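Local coordinates for alpha-actinin-like protein 1 (Schizosaccharomyces pombe, PDB 5BVR), which binds actin filaments through its N-terminal tandem calponin-homology domains and helps form and organise the actin ring in cytokinesis, at residues Thr89-Pro93 with Ala94-Asp98; Gly99-Lys102 with Leu103-Leu107. All coordinates share one frame; numbering follows the deposited sequence.

Contact 1 of 2, residues Thr89-Pro93 with Ala94-Asp98; sequences TNIGP and ADIVD
Asp95, in the short helix 93-97, reaches back to the loop leading into it, and its OD2 accepts from Gly92 N at 2.8 Å. The bond resembles one half of a capping box, the glycine having no side chain for the other, in the actin-binding region of the first calponin-homology (CH) domain. The N-H meets OD2 on its anti side, 20° out of the carboxylate plane. In return Asp95 N gives a weak bond to Gly92 O. An alanine in place of Asp95 would probably leave Gly92 N without this acceptor and slacken the loop's approach to the helix. Proline suits position 93, where a helix's first turn needs no N-H donor and the ring fits the backbone angles. With CG1 of Ile91 anti to its backbone N (chi1 -165°), the longer branch runs on to bring CD1 against Ile96 CG1 at 4.0 Å; Ile96 is buried and continues onto Val74 and Leu78 of helix 67-83. Asp98 OD1 forms a salt bridge with Arg67, and Val97 O accepts from Ser40 OG. Pro93 O serves two donors: a weak bond comes from Ile96 N, while Val97 N gives the nearly straight i to i+4 bond to Pro93 O at 3.0 Å.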
# COMPACT_ATOMS: atom_id res chain seq x y z
N THR A 89 5.94 10.59 -15.70
CA THR A 89 6.79 11.76 -15.68
C THR A 89 8.24 11.36 -15.44
O THR A 89 8.59 10.86 -14.37
CB THR A 89 6.33 12.77 -14.59
OG1 THR A 89 7.31 13.80 -14.44
CG2 THR A 89 6.12 12.09 -13.23
N ASN A 90 9.07 11.56 -16.45
CA ASN A 90 10.50 11.40 -16.31
C ASN A 90 10.93 9.97 -15.96
O ASN A 90 11.89 9.78 -15.21
CB ASN A 90 11.05 12.39 -15.26
CG ASN A 90 11.11 13.83 -15.77
OD1 ASN A 90 10.43 14.19 -16.74
ND2 ASN A 90 11.93 14.65 -15.13
N ILE A 91 10.23 8.97 -16.49
CA ILE A 91 10.70 7.60 -16.38
C ILE A 91 10.68 6.91 -17.74
O ILE A 91 9.73 7.05 -18.51
CB ILE A 91 9.90 6.77 -15.34
CG1 ILE A 91 10.65 5.48 -15.01
CG2 ILE A 91 8.48 6.52 -15.81
CD1 ILE A 91 10.15 4.77 -13.76
N GLY A 92 11.74 6.18 -18.05
CA GLY A 92 11.80 5.43 -19.29
C GLY A 92 12.26 4.03 -18.96
O GLY A 92 12.65 3.76 -17.84
N PRO A 93 12.22 3.13 -19.94
CA PRO A 93 12.53 1.72 -19.67
C PRO A 93 13.90 1.48 -19.03
O PRO A 93 14.01 0.61 -18.17
CB PRO A 93 12.44 1.08 -21.05
CG PRO A 93 11.41 1.91 -21.73
CD PRO A 93 11.69 3.32 -21.30
N ALA A 94 14.92 2.21 -19.47
CA ALA A 94 16.26 1.99 -18.95
C ALA A 94 16.34 2.35 -17.47
O ALA A 94 17.15 1.77 -16.73
CB ALA A 94 17.30 2.77 -19.76
N ASP A 95 15.50 3.27 -17.01
CA ASP A 95 15.50 3.63 -15.59
C ASP A 95 15.12 2.43 -14.73
O ASP A 95 15.59 2.28 -13.59
CB ASP A 95 14.54 4.78 -15.33
CG ASP A 95 14.95 6.06 -16.04
OD1 ASP A 95 16.15 6.42 -15.97
OD2 ASP A 95 14.07 6.70 -16.66
N ILE A 96 14.24 1.59 -15.26
CA ILE A 96 13.82 0.39 -14.55
C ILE A 96 14.84 -0.73 -14.74
O ILE A 96 15.25 -1.37 -13.77
CB ILE A 96 12.38 -0.03 -14.95
CG1 ILE A 96 11.40 1.10 -14.60
CG2 ILE A 96 11.99 -1.31 -14.27
CD1 ILE A 96 10.04 0.95 -15.20
N VAL A 97 15.25 -0.97 -15.98
CA VAL A 97 16.24 -2.00 -16.28
C VAL A 97 17.51 -1.79 -15.45
O VAL A 97 18.07 -2.75 -14.93
CB VAL A 97 16.56 -2.08 -17.79
CG1 VAL A 97 17.73 -3.06 -18.08
CG2 VAL A 97 15.30 -2.48 -18.55
N ASP A 98 17.91 -0.52 -15.27
CA ASP A 98 19.14 -0.19 -14.54
C ASP A 98 18.94 0.14 -13.06
O ASP A 98 19.89 0.56 -12.39
CB ASP A 98 19.85 0.95 -15.25
CG ASP A 98 20.38 0.54 -16.62
OD1 ASP A 98 20.69 -0.66 -16.79
OD2 ASP A 98 20.48 1.43 -17.47

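Contact 2 of 2, residues Gly99-Lys102 with Leu103-Leu107; sequences GNLK and LILGL
Between Gly99-Lys102 and Leu103-Leu107 the chain leaves a turn and winds into the first turns of helix 101-117, with i to i+4 bonds from Ile104 N to Asn100 O (2.9 Å), from Leu105 N to Leu101 O and from Gly106 N to Lys102 O. Gly99, at a positive phi of 72° that glycine adopts with little strain, is the C-prime residue of the Schellman motif that ends helix 93-97, and Asn100 at once becomes the N-cap of the next helix. The cap is made by the side-chain amide: OD1 of Asn100 accepts from Leu103 N at 3.1 Å, the donor standing 48° above the carbonyl plane. A chi1 of -172°, which sets CG beside the carbonyl carbon, swings the amide over the helix start. Asparagine suits this place because a short side chain ending in a carbonyl oxygen can reach a first-turn N-H that has no preceding helical carbonyl to meet it. The same amide also packs on its capped residue, with ND2 of Asn100 3.5 Å from Leu103 CD1. Leu101, the residue after the cap, meets Leu105 one turn further along, CD1 of Leu101 lying 4.0 Å from Leu105 CG. Ile104, buried, folds its CG1 branch back over the cap residue, and its CD1 comes within 3.9 Å of Gly99 CA. Leu101 and Leu105 face helix 11-25, touching Asn13 and Gln12 with Phe16 respectively; Ile104 meets Leu39 in a loop, and Leu107 reaches Leu78 and Ile81 of helix 67-83.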
# COMPACT_ATOMS: atom_id res chain seq x y z
N GLY A 99 17.72 -0.06 -12.55
CA GLY A 99 17.51 -0.03 -11.12
C GLY A 99 17.58 1.32 -10.46
O GLY A 99 18.14 1.45 -9.36
N ASN A 100 17.03 2.34 -11.10
CA ASN A 100 16.90 3.65 -10.47
C ASN A 100 15.82 3.55 -9.38
O ASN A 100 14.63 3.64 -9.68
CB ASN A 100 16.54 4.71 -11.50
CG ASN A 100 16.57 6.12 -10.93
OD1 ASN A 100 16.10 6.38 -9.82
ND2 ASN A 100 17.17 7.04 -11.69
N LEU A 101 16.24 3.36 -8.14
CA LEU A 101 15.30 3.11 -7.04
C LEU A 101 14.33 4.28 -6.85
O LEU A 101 13.13 4.06 -6.64
CB LEU A 101 16.04 2.78 -5.75
CG LEU A 101 15.11 2.44 -4.58
CD1 LEU A 101 14.26 1.19 -4.83
CD2 LEU A 101 15.97 2.29 -3.35
N LYS A 102 14.80 5.52 -6.92
CA LYS A 102 13.90 6.66 -6.74
C LYS A 102 12.75 6.62 -7.75
O LYS A 102 11.58 6.79 -7.40
CB LYS A 102 14.67 7.97 -6.90
CG LYS A 102 13.81 9.21 -6.67
CD LYS A 102 14.56 10.45 -7.09
CE LYS A 102 13.73 11.70 -6.89
NZ LYS A 102 13.48 11.94 -5.44
N LEU A 103 13.10 6.37 -9.01
CA LEU A 103 12.08 6.38 -10.06
C LEU A 103 11.19 5.16 -9.95
O LEU A 103 10.00 5.24 -10.18
CB LEU A 103 12.72 6.49 -11.44
CG LEU A 103 13.47 7.80 -11.69
CD1 LEU A 103 14.04 7.82 -13.10
CD2 LEU A 103 12.56 9.00 -11.49
N ILE A 104 11.76 4.04 -9.53
CA ILE A 104 10.98 2.83 -9.32
C ILE A 104 9.94 3.02 -8.21
O ILE A 104 8.79 2.66 -8.38
CB ILE A 104 11.91 1.63 -9.04
CG1 ILE A 104 12.58 1.18 -10.36
CG2 ILE A 104 11.11 0.47 -8.46
CD1 ILE A 104 13.74 0.24 -10.16
N LEU A 105 10.35 3.61 -7.08
CA LEU A 105 9.40 3.85 -5.99
C LEU A 105 8.32 4.80 -6.43
O LEU A 105 7.16 4.63 -6.04
CB LEU A 105 10.10 4.37 -4.74
CG LEU A 105 11.03 3.35 -4.08
CD1 LEU A 105 11.70 3.98 -2.87
CD2 LEU A 105 10.33 2.03 -3.70
N GLY A 106 8.69 5.82 -7.21
CA GLY A 106 7.72 6.75 -7.79
C GLY A 106 6.67 6.05 -8.65
O GLY A 106 5.49 6.35 -8.58
N LEU A 107 7.14 5.12 -9.47
CA LEU A 107 6.24 4.39 -10.33
C LEU A 107 5.30 3.51 -9.52
O LEU A 107 4.11 3.48 -9.78
CB LEU A 107 7.04 3.55 -11.30
CG LEU A 107 6.21 2.77 -12.34
CD1 LEU A 107 5.39 3.71 -13.19
CD2 LEU A 107 7.13 1.93 -13.19

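Overall arrangement
Contact 1 and contact 2 follow one another along the chain, their centres about 8 Å apart, on the same side of the chain's centre and within the first CH domain. Together they cover the loop into helix 93-97, that helix, the turn after it and the first turns of helix 101-117. Asn100 N probably bonds to Asp95 O across the join. Side chains also meet there: Leu103 CD1 lies 3.5 Å from Asp95 CG, and Ile91 CD1 touches Leu103 O. Both contacts fall in the actin-binding region, so this turn probably helps fix how the two helices of that region are placed.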